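Conjugal transfer protein TRWB (Escherichia coli, PDB 1E9R) serves as the coupling protein of bacterial conjugation, a ring-forming relative of P-loop NTPases that probably uses ATP to move DNA into the secretion channel. Local coordinates at residues S67-E72 with V418-K423; K113-F118 with F229-W234; P219-M224 with R256-A261. All coordinates share one frame; numbering follows the deposited sequence.

Contact 1: residues S67-E72 with V418-K423; sequences SVLLRE and VPLEIK. With SO4 (sulfate ion), chain I.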
loop_
_atom_site.group_PDB
_atom_site.type_symbol
_atom_site.label_atom_id
_atom_site.label_comp_id
_atom_site.label_asym_id
_atom_site.label_seq_id
_atom_site.Cartn_x
_atom_site.Cartn_y
_atom_site.Cartn_z
ATOM N N SER B 67 9.435 -33.194 -8.346
ATOM C CA SER B 67 10.229 -34.211 -7.662
ATOM C C SER B 67 10.831 -35.187 -8.661
ATOM O O SER B 67 11.977 -35.619 -8.504
ATOM C CB SER B 67 9.368 -34.974 -6.648
ATOM O OG SER B 67 8.317 -35.681 -7.292
ATOM N N VAL B 68 10.058 -35.545 -9.683
ATOM C CA VAL B 68 10.553 -36.463 -10.701
ATOM C C VAL B 68 11.764 -35.829 -11.366
ATOM O O VAL B 68 12.796 -36.475 -11.526
ATOM C CB VAL B 68 9.494 -36.754 -11.786
ATOM C CG1 VAL B 68 10.120 -37.544 -12.921
ATOM C CG2 VAL B 68 8.336 -37.532 -11.192
ATOM N N LEU B 69 11.637 -34.555 -11.736
ATOM C CA LEU B 69 12.723 -33.831 -12.398
ATOM C C LEU B 69 13.948 -33.711 -11.516
ATOM O O LEU B 69 15.066 -33.935 -11.979
ATOM C CB LEU B 69 12.260 -32.435 -12.832
ATOM C CG LEU B 69 13.183 -31.674 -13.789
ATOM C CD1 LEU B 69 12.397 -30.573 -14.462
ATOM C CD2 LEU B 69 14.380 -31.103 -13.054
ATOM N N LEU B 70 13.749 -33.342 -10.252
ATOM C CA LEU B 70 14.872 -33.225 -9.326
ATOM C C LEU B 70 15.542 -34.577 -9.105
ATOM O O LEU B 70 16.766 -34.652 -8.984
ATOM C CB LEU B 70 14.426 -32.670 -7.974
ATOM C CG LEU B 70 14.549 -31.161 -7.805
ATOM C CD1 LEU B 70 13.535 -30.468 -8.708
ATOM C CD2 LEU B 70 14.330 -30.795 -6.342
ATOM N N ARG B 71 14.735 -35.639 -9.047
ATOM C CA ARG B 71 15.250 -36.996 -8.844
ATOM C C ARG B 71 16.176 -37.362 -10.010
ATOM O O ARG B 71 17.289 -37.861 -9.811
ATOM C CB ARG B 71 14.091 -37.995 -8.753
ATOM C CG ARG B 71 14.431 -39.263 -7.975
ATOM C CD ARG B 71 13.219 -40.173 -7.824
ATOM N NE ARG B 71 12.120 -39.502 -7.134
ATOM C CZ ARG B 71 10.875 -39.438 -7.602
ATOM N NH1 ARG B 71 10.580 -40.009 -8.763
ATOM N NH2 ARG B 71 9.926 -38.803 -6.919
ATOM N N GLU B 72 15.713 -37.097 -11.227
ATOM C CA GLU B 72 16.495 -37.372 -12.421
ATOM C C GLU B 72 17.819 -36.610 -12.428
ATOM O O GLU B 72 18.873 -37.163 -12.738
ATOM C CB GLU B 72 15.692 -36.993 -13.658
ATOM C CG GLU B 72 16.550 -36.845 -14.895
ATOM C CD GLU B 72 15.748 -36.556 -16.149
ATOM O OE1 GLU B 72 14.500 -36.739 -16.144
ATOM O OE2 GLU B 72 16.389 -36.151 -17.143
ATOM N N VAL B 418 9.363 -30.487 -23.401
ATOM C CA VAL B 418 9.820 -31.864 -23.302
ATOM C C VAL B 418 9.037 -32.626 -22.242
ATOM O O VAL B 418 8.553 -32.041 -21.277
ATOM C CB VAL B 418 11.327 -31.893 -22.938
ATOM C CG1 VAL B 418 11.778 -33.306 -22.639
ATOM C CG2 VAL B 418 12.139 -31.328 -24.077
ATOM N N PRO B 419 8.873 -33.943 -22.424
ATOM C CA PRO B 419 8.138 -34.708 -21.420
ATOM C C PRO B 419 9.090 -35.281 -20.367
ATOM O O PRO B 419 10.269 -35.547 -20.639
ATOM C CB PRO B 419 7.476 -35.794 -22.247
ATOM C CG PRO B 419 8.539 -36.094 -23.235
ATOM C CD PRO B 419 8.987 -34.714 -23.674
ATOM N N LEU B 420 8.565 -35.434 -19.157
ATOM C CA LEU B 420 9.303 -35.998 -18.040
ATOM C C LEU B 420 9.010 -37.487 -18.022
ATOM O O LEU B 420 7.872 -37.914 -18.242
ATOM C CB LEU B 420 8.833 -35.393 -16.723
ATOM C CG LEU B 420 9.572 -34.153 -16.245
ATOM C CD1 LEU B 420 9.000 -33.692 -14.908
ATOM C CD2 LEU B 420 11.055 -34.488 -16.109
ATOM N N GLU B 421 10.038 -38.275 -17.753
ATOM C CA GLU B 421 9.899 -39.722 -17.710
ATOM C C GLU B 421 9.963 -40.190 -16.267
ATOM O O GLU B 421 10.938 -39.902 -15.571
ATOM C CB GLU B 421 11.033 -40.348 -18.515
ATOM C CG GLU B 421 12.345 -39.571 -18.352
ATOM C CD GLU B 421 13.351 -39.849 -19.459
ATOM O OE1 GLU B 421 13.114 -40.786 -20.260
ATOM O OE2 GLU B 421 14.378 -39.127 -19.522
ATOM N N ILE B 422 8.933 -40.898 -15.808
ATOM C CA ILE B 422 8.946 -41.387 -14.434
ATOM C C ILE B 422 9.839 -42.622 -14.339
ATOM O O ILE B 422 9.346 -43.751 -14.310
ATOM C CB ILE B 422 7.530 -41.764 -13.930
ATOM C CG1 ILE B 422 6.579 -40.580 -14.090
ATOM C CG2 ILE B 422 7.595 -42.171 -12.459
ATOM C CD1 ILE B 422 5.214 -40.809 -13.482
ATOM N N LYS B 423 11.152 -42.412 -14.302
ATOM C CA LYS B 423 12.071 -43.534 -14.199
ATOM C C LYS B 423 11.847 -44.223 -12.857
ATOM O O LYS B 423 11.487 -43.584 -11.866
ATOM C CB LYS B 423 13.524 -43.066 -14.311
ATOM C CG LYS B 423 14.511 -44.223 -14.410
ATOM C CD LYS B 423 15.947 -43.756 -14.567
ATOM C CE LYS B 423 16.886 -44.923 -14.891
ATOM N NZ LYS B 423 16.893 -45.991 -13.850
HETATM S S SO4 I . 5.338 -32.454 -7.863
HETATM O O1 SO4 I . 4.672 -33.281 -8.876
HETATM O O2 SO4 I . 6.687 -33.005 -7.625
HETATM O O3 SO4 I . 5.431 -31.060 -8.344
HETATM O O4 SO4 I . 4.552 -32.498 -6.619
HETATM O O HOH W 1 11.503 -41.148 -10.882
#
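Leu420 reaches across to helix 66-79 and carries the apolar part of this contact. Its CB and CG form the stem, with CG roughly anti to the carbonyl carbon (chi1 -91°, turned well away from a staggered value), and the two methyls do the touching. CD1 lies 4.1 Å from Leu69 CB and 4.4 Å from Val68 CB. CD2 sits equally near Leu69 CB and lies 4.1 Å from Glu72 OE1. Beside it, Val68 CG1 rests 3.6 Å from Glu421 O.

Glu72 stretches out past Leu420 to bring OE1 within 4.1 Å of Glu421 OE2, the two carboxylate planes being 61° apart. OE1 is buried and has no polar partner, whereas OE2 is held by Thr41 and Gly44; the nearby like charge would probably make ionisation of the pair less favourable. A water bridges the segments, accepting from Arg71 NH1 at 2.6 Å and donating to Lys423 O. At the start of the helix, Ser67 N gives a nearly straight bond (171°) to sulfate O2, an anion also bound by Gly63, Gly65 and Lys66, consistent with a Walker A P-loop.

The helix thus lies between strand 56-59, where Leu69 meets Val58, and the chain leaving strand 415-419, while Arg71 turns to helix 92-97 and pairs with Asp92.

Contact 2: residues K113-F118 with F229-W234; sequences KGWSFF and FSIRSW
Phe229 meets the 113-118 loop through both its backbone and its ring. The hydrogen bonding comes first: Phe229 N donates to Gly114 O at 3.1 Å, a bent bond (136° at the hydrogen) whose donor is tilted 25° from the carbonyl plane. The same oxygen also lies 3.0 Å from Phe229 CB. In return, Phe229 O approaches the edge of the Trp115 indole, near its plane, with CD1 3.0 Å away; Asn119 ND2 supplies this carbonyl with a conventional donor.

The apolar contacts are made by the lysine chain, the two aromatic residues and Ile231. Lys113 runs across one face of the Phe229 ring, bent at chi2 (-75°) and chi3 so that it curls back over the ring: its CB is 3.7 Å from Phe229 CB, and Lys113 CE comes within 3.8 Å of Phe229 CD1. On the ring's opposite face lies the backbone N of Ile231, and Trp234 CD1 meets its edge. Trp115 CD1 lies 4.4 Å from Phe229 CD2, and Ile231 CD1 approaches the indole NE1 obliquely, at 4.2 Å.

Capping and the hydrogen bonds of Glu120 form the third group. Glu120 draws the pieces together, its carboxylate accepting from Trp115 NE1 and Ile231 N and bonding Ser230 OG. Ser230 in turn caps helix 231-236, its OG accepting from Ser233 N at 3.2 Å in a nearly straight bond.

The arrangement is that of a serine N-cap at a helix start, secured to a loop that follows strand 103-105, the outermost strand at this end of the chain's large mixed sheet.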
loop_
_atom_site.group_PDB
_atom_site.type_symbol
_atom_site.label_atom_id
_atom_site.label_comp_id
_atom_site.label_asym_id
_atom_site.label_seq_id
_atom_site.Cartn_x
_atom_site.Cartn_y
_atom_site.Cartn_z
ATOM N N LYS B 113 23.424 -38.406 12.197
ATOM C CA LYS B 113 24.699 -38.108 12.838
ATOM C C LYS B 113 24.347 -37.215 14.030
ATOM O O LYS B 113 23.230 -36.680 14.101
ATOM C CB LYS B 113 25.613 -37.340 11.885
ATOM C CG LYS B 113 25.834 -38.014 10.546
ATOM C CD LYS B 113 26.780 -39.190 10.645
ATOM C CE LYS B 113 28.150 -38.749 11.129
ATOM N NZ LYS B 113 29.099 -39.899 11.210
ATOM N N GLY B 114 25.281 -37.064 14.968
ATOM C CA GLY B 114 25.038 -36.216 16.127
ATOM C C GLY B 114 25.473 -34.813 15.765
ATOM O O GLY B 114 26.494 -34.660 15.095
ATOM N N TRP B 115 24.736 -33.789 16.199
ATOM C CA TRP B 115 25.101 -32.424 15.820
ATOM C C TRP B 115 24.455 -31.316 16.648
ATOM O O TRP B 115 23.398 -31.508 17.251
ATOM C CB TRP B 115 24.730 -32.217 14.341
ATOM C CG TRP B 115 24.980 -30.826 13.798
ATOM C CD1 TRP B 115 26.109 -30.376 13.172
ATOM C CD2 TRP B 115 24.068 -29.719 13.825
ATOM N NE1 TRP B 115 25.956 -29.061 12.801
ATOM C CE2 TRP B 115 24.713 -28.632 13.192
ATOM C CE3 TRP B 115 22.767 -29.538 14.326
ATOM C CZ2 TRP B 115 24.100 -27.381 13.042
ATOM C CZ3 TRP B 115 22.161 -28.295 14.179
ATOM C CH2 TRP B 115 22.831 -27.233 13.540
ATOM N N SER B 116 25.111 -30.156 16.654
ATOM C CA SER B 116 24.628 -28.947 17.329
ATOM C C SER B 116 25.420 -27.873 16.615
ATOM O O SER B 116 26.530 -28.144 16.168
ATOM C CB SER B 116 24.991 -28.924 18.813
ATOM O OG SER B 116 26.282 -28.358 19.015
ATOM N N PHE B 117 24.885 -26.663 16.512
ATOM C CA PHE B 117 25.616 -25.629 15.808
ATOM C C PHE B 117 26.982 -25.347 16.418
ATOM O O PHE B 117 27.836 -24.747 15.770
ATOM C CB PHE B 117 24.791 -24.340 15.700
ATOM C CG PHE B 117 24.768 -23.509 16.947
ATOM C CD1 PHE B 117 23.881 -23.789 17.971
ATOM C CD2 PHE B 117 25.627 -22.428 17.087
ATOM C CE1 PHE B 117 23.853 -22.997 19.118
ATOM C CE2 PHE B 117 25.604 -21.636 18.227
ATOM C CZ PHE B 117 24.716 -21.921 19.242
ATOM N N PHE B 118 27.205 -25.790 17.650
ATOM C CA PHE B 118 28.502 -25.569 18.285
ATOM C C PHE B 118 29.627 -26.164 17.437
ATOM O O PHE B 118 30.734 -25.624 17.379
ATOM C CB PHE B 118 28.551 -26.198 19.685
ATOM C CG PHE B 118 27.909 -25.363 20.758
ATOM C CD1 PHE B 118 28.570 -24.261 21.284
ATOM C CD2 PHE B 118 26.641 -25.673 21.241
ATOM C CE1 PHE B 118 27.979 -23.470 22.283
ATOM C CE2 PHE B 118 26.039 -24.890 22.241
ATOM C CZ PHE B 118 26.712 -23.785 22.763
ATOM N N PHE B 229 29.541 -34.344 14.681
ATOM C CA PHE B 229 29.501 -34.148 13.244
ATOM C C PHE B 229 29.481 -32.665 12.893
ATOM O O PHE B 229 28.696 -31.900 13.455
ATOM C CB PHE B 229 28.278 -34.820 12.635
ATOM C CG PHE B 229 28.155 -34.596 11.161
ATOM C CD1 PHE B 229 29.088 -35.141 10.287
ATOM C CD2 PHE B 229 27.141 -33.800 10.644
ATOM C CE1 PHE B 229 29.015 -34.894 8.912
ATOM C CE2 PHE B 229 27.062 -33.549 9.266
ATOM C CZ PHE B 229 28.002 -34.097 8.402
ATOM N N SER B 230 30.359 -32.267 11.973
ATOM C CA SER B 230 30.452 -30.876 11.526
ATOM C C SER B 230 30.202 -30.787 10.031
ATOM O O SER B 230 30.923 -31.395 9.241
ATOM C CB SER B 230 31.833 -30.295 11.828
ATOM O OG SER B 230 31.997 -29.033 11.202
ATOM N N ILE B 231 29.175 -30.033 9.643
ATOM C CA ILE B 231 28.854 -29.871 8.236
ATOM C C ILE B 231 30.036 -29.222 7.511
ATOM O O ILE B 231 30.319 -29.558 6.365
ATOM C CB ILE B 231 27.590 -29.009 8.053
ATOM C CG1 ILE B 231 26.374 -29.748 8.620
ATOM C CG2 ILE B 231 27.378 -28.695 6.578
ATOM C CD1 ILE B 231 25.109 -28.921 8.648
ATOM N N ARG B 232 30.733 -28.309 8.189
ATOM C CA ARG B 232 31.887 -27.629 7.602
ATOM C C ARG B 232 32.987 -28.628 7.280
ATOM O O ARG B 232 33.552 -28.625 6.182
ATOM C CB ARG B 232 32.445 -26.582 8.564
ATOM C CG ARG B 232 31.495 -25.463 8.855
ATOM C CD ARG B 232 32.148 -24.392 9.696
ATOM N NE ARG B 232 33.149 -23.634 8.963
ATOM C CZ ARG B 232 33.756 -22.561 9.453
ATOM N NH1 ARG B 232 33.459 -22.133 10.671
ATOM N NH2 ARG B 232 34.652 -21.907 8.725
ATOM N N SER B 233 33.299 -29.472 8.259
ATOM C CA SER B 233 34.330 -30.491 8.100
ATOM C C SER B 233 33.904 -31.487 7.027
ATOM O O SER B 233 34.724 -31.939 6.232
ATOM C CB SER B 233 34.561 -31.215 9.426
ATOM O OG SER B 233 35.020 -30.315 10.420
ATOM N N TRP B 234 32.621 -31.828 7.008
ATOM C CA TRP B 234 32.102 -32.751 6.019
ATOM C C TRP B 234 32.314 -32.193 4.602
ATOM O O TRP B 234 32.728 -32.910 3.688
ATOM C CB TRP B 234 30.613 -32.981 6.257
ATOM C CG TRP B 234 29.975 -33.836 5.215
ATOM C CD1 TRP B 234 30.077 -35.191 5.091
ATOM C CD2 TRP B 234 29.162 -33.393 4.119
ATOM N NE1 TRP B 234 29.381 -35.622 3.987
ATOM C CE2 TRP B 234 28.808 -34.541 3.371
ATOM C CE3 TRP B 234 28.698 -32.139 3.693
ATOM C CZ2 TRP B 234 28.009 -34.471 2.219
ATOM C CZ3 TRP B 234 27.903 -32.069 2.544
ATOM C CH2 TRP B 234 27.568 -33.231 1.823
#

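Contact 3: residues P219-M224 with R256-A261; sequences PEHVTM and RPLISA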
loop_
_atom_site.group_PDB
_atom_site.type_symbol
_atom_site.label_atom_id
_atom_site.label_comp_id
_atom_site.label_asym_id
_atom_site.label_seq_id
_atom_site.Cartn_x
_atom_site.Cartn_y
_atom_site.Cartn_z
ATOM N N PRO B 219 13.972 -25.463 20.328
ATOM C CA PRO B 219 13.429 -26.798 20.637
ATOM C C PRO B 219 14.055 -28.026 19.934
ATOM O O PRO B 219 14.718 -28.839 20.583
ATOM C CB PRO B 219 11.943 -26.630 20.342
ATOM C CG PRO B 219 11.695 -25.222 20.834
ATOM C CD PRO B 219 12.892 -24.458 20.273
ATOM N N GLU B 220 13.857 -28.157 18.623
ATOM C CA GLU B 220 14.403 -29.292 17.878
ATOM C C GLU B 220 15.929 -29.402 17.922
ATOM O O GLU B 220 16.487 -30.476 17.719
ATOM C CB GLU B 220 13.932 -29.239 16.431
ATOM C CG GLU B 220 12.431 -29.373 16.273
ATOM C CD GLU B 220 11.865 -30.598 16.985
ATOM O OE1 GLU B 220 12.471 -31.688 16.885
ATOM O OE2 GLU B 220 10.806 -30.473 17.637
ATOM N N HIS B 221 16.603 -28.291 18.177
ATOM C CA HIS B 221 18.058 -28.293 18.262
ATOM C C HIS B 221 18.442 -28.982 19.562
ATOM O O HIS B 221 19.504 -29.600 19.669
ATOM C CB HIS B 221 18.594 -26.856 18.297
ATOM C CG HIS B 221 18.512 -26.137 16.989
ATOM N ND1 HIS B 221 19.580 -26.041 16.124
ATOM C CD2 HIS B 221 17.489 -25.473 16.398
ATOM C CE1 HIS B 221 19.222 -25.348 15.057
ATOM N NE2 HIS B 221 17.959 -24.991 15.198
ATOM N N VAL B 222 17.567 -28.852 20.552
ATOM C CA VAL B 222 17.809 -29.423 21.865
ATOM C C VAL B 222 17.611 -30.926 21.846
ATOM O O VAL B 222 18.431 -31.673 22.374
ATOM C CB VAL B 222 16.861 -28.804 22.934
ATOM C CG1 VAL B 222 17.150 -29.418 24.294
ATOM C CG2 VAL B 222 17.041 -27.290 22.998
ATOM N N THR B 223 16.519 -31.359 21.228
ATOM C CA THR B 223 16.184 -32.770 21.142
ATOM C C THR B 223 16.999 -33.520 20.088
ATOM O O THR B 223 16.953 -34.748 20.018
ATOM C CB THR B 223 14.690 -32.942 20.839
ATOM O OG1 THR B 223 14.395 -32.418 19.538
ATOM C CG2 THR B 223 13.862 -32.198 21.883
ATOM N N MET B 224 17.745 -32.775 19.278
ATOM C CA MET B 224 18.573 -33.360 18.234
ATOM C C MET B 224 19.684 -34.174 18.871
ATOM O O MET B 224 20.417 -33.674 19.722
ATOM C CB MET B 224 19.203 -32.265 17.369
ATOM C CG MET B 224 19.176 -32.521 15.850
ATOM S SD MET B 224 20.346 -33.702 15.157
ATOM C CE MET B 224 19.392 -34.418 13.937
ATOM N N ARG B 256 10.807 -27.215 10.535
ATOM C CA ARG B 256 11.124 -26.097 9.645
ATOM C C ARG B 256 12.363 -25.283 10.068
ATOM O O ARG B 256 13.281 -25.072 9.271
ATOM C CB ARG B 256 9.901 -25.186 9.520
ATOM C CG ARG B 256 9.961 -24.207 8.385
ATOM C CD ARG B 256 8.647 -23.472 8.275
ATOM N NE ARG B 256 8.591 -22.616 7.090
ATOM C CZ ARG B 256 8.525 -21.282 7.115
ATOM N NH1 ARG B 256 8.507 -20.636 8.280
ATOM N NH2 ARG B 256 8.474 -20.593 5.973
ATOM N N PRO B 257 12.411 -24.806 11.323
ATOM C CA PRO B 257 13.608 -24.040 11.693
ATOM C C PRO B 257 14.941 -24.810 11.711
ATOM O O PRO B 257 15.985 -24.252 11.366
ATOM C CB PRO B 257 13.236 -23.448 13.062
ATOM C CG PRO B 257 12.183 -24.342 13.568
ATOM C CD PRO B 257 11.369 -24.668 12.350
ATOM N N LEU B 258 14.908 -26.084 12.106
ATOM C CA LEU B 258 16.120 -26.913 12.150
ATOM C C LEU B 258 16.640 -27.172 10.743
ATOM O O LEU B 258 17.823 -26.977 10.473
ATOM C CB LEU B 258 15.851 -28.268 12.818
ATOM C CG LEU B 258 17.014 -28.830 13.660
ATOM C CD1 LEU B 258 16.875 -30.338 13.788
ATOM C CD2 LEU B 258 18.349 -28.477 13.034
ATOM N N ILE B 259 15.749 -27.622 9.860
ATOM C CA ILE B 259 16.100 -27.907 8.473
ATOM C C ILE B 259 16.603 -26.610 7.830
ATOM O O ILE B 259 17.635 -26.604 7.149
ATOM C CB ILE B 259 14.880 -28.468 7.699
ATOM C CG1 ILE B 259 14.448 -29.806 8.308
ATOM C CG2 ILE B 259 15.234 -28.700 6.249
ATOM C CD1 ILE B 259 13.008 -30.209 7.961
ATOM N N SER B 260 15.888 -25.510 8.062
ATOM C CA SER B 260 16.312 -24.215 7.534
ATOM C C SER B 260 17.716 -23.910 8.062
ATOM O O SER B 260 18.558 -23.391 7.343
ATOM C CB SER B 260 15.355 -23.097 7.971
ATOM O OG SER B 260 14.063 -23.298 7.435
ATOM N N ALA B 261 17.969 -24.230 9.321
ATOM C CA ALA B 261 19.282 -23.983 9.884
ATOM C C ALA B 261 20.347 -24.759 9.117
ATOM O O ALA B 261 21.397 -24.216 8.764
ATOM C CB ALA B 261 19.308 -24.390 11.351
HETATM O O HOH W 2 16.762 -23.107 13.508
#
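Pro257 O is gripped twice: Ala261 N donates to it at 2.8 Å within the helix, and a water donates weakly at 2.6 Å. That water is also hydrogen-bonded to His221 NE2, 2.8 Å away and at the edge of the imidazole, in its plane, so it links the two helices. One residue earlier, Arg256 O takes Ser260 N and Ser260 OG from opposite faces of its plane.

The axes of helix 219-223 and segment 256-261 approach to 9.2 Å at 76°. Helix 252-269, kinked near Pro257, packs Ile259 against strand 243-247 of the central sheet of this P-loop NTPase-like domain, and turns Leu258 toward the short helix.

Leu258 CD2 sits over one face of His221 in a CH-pi contact, 4.1 Å from the ring centroid, while Ala261 CB comes to the ring edge at CE1. The imidazole is directed there by chi1 of -73°, CG anti to the carbonyl carbon. Replacing His221 with alanine would probably leave the water without its ring partner and Leu258 CD2 without an aromatic face to rest on. The other branch, Leu258 CD1, meets Met224 CG at 3.8 Å and the backbone of Glu220.

Overall arrangement
Contacts 2 and 3 are neighbours, their centres about 13 Å apart, and they join directly: Trp115 CZ3 packs 3.9 Å from His221 ND1 and lies near Leu258 CD2. Both lean on helix 252-269. Contact 1 lies about 31 to 32 Å from their centres, at the sulfate-bearing loop, and both are nested within the chain loop it closes. Contact 3 is the buried one, mostly apolar, with a water on its histidine. Contact 2 is partly buried and combines aromatic packing with a backbone bond and a helix cap. Contact 1, also partly buried, includes exposed residues and mixes leucine methyls with charged groups. Two carboxylates come close there, where contact 3 has methyls against an imidazole.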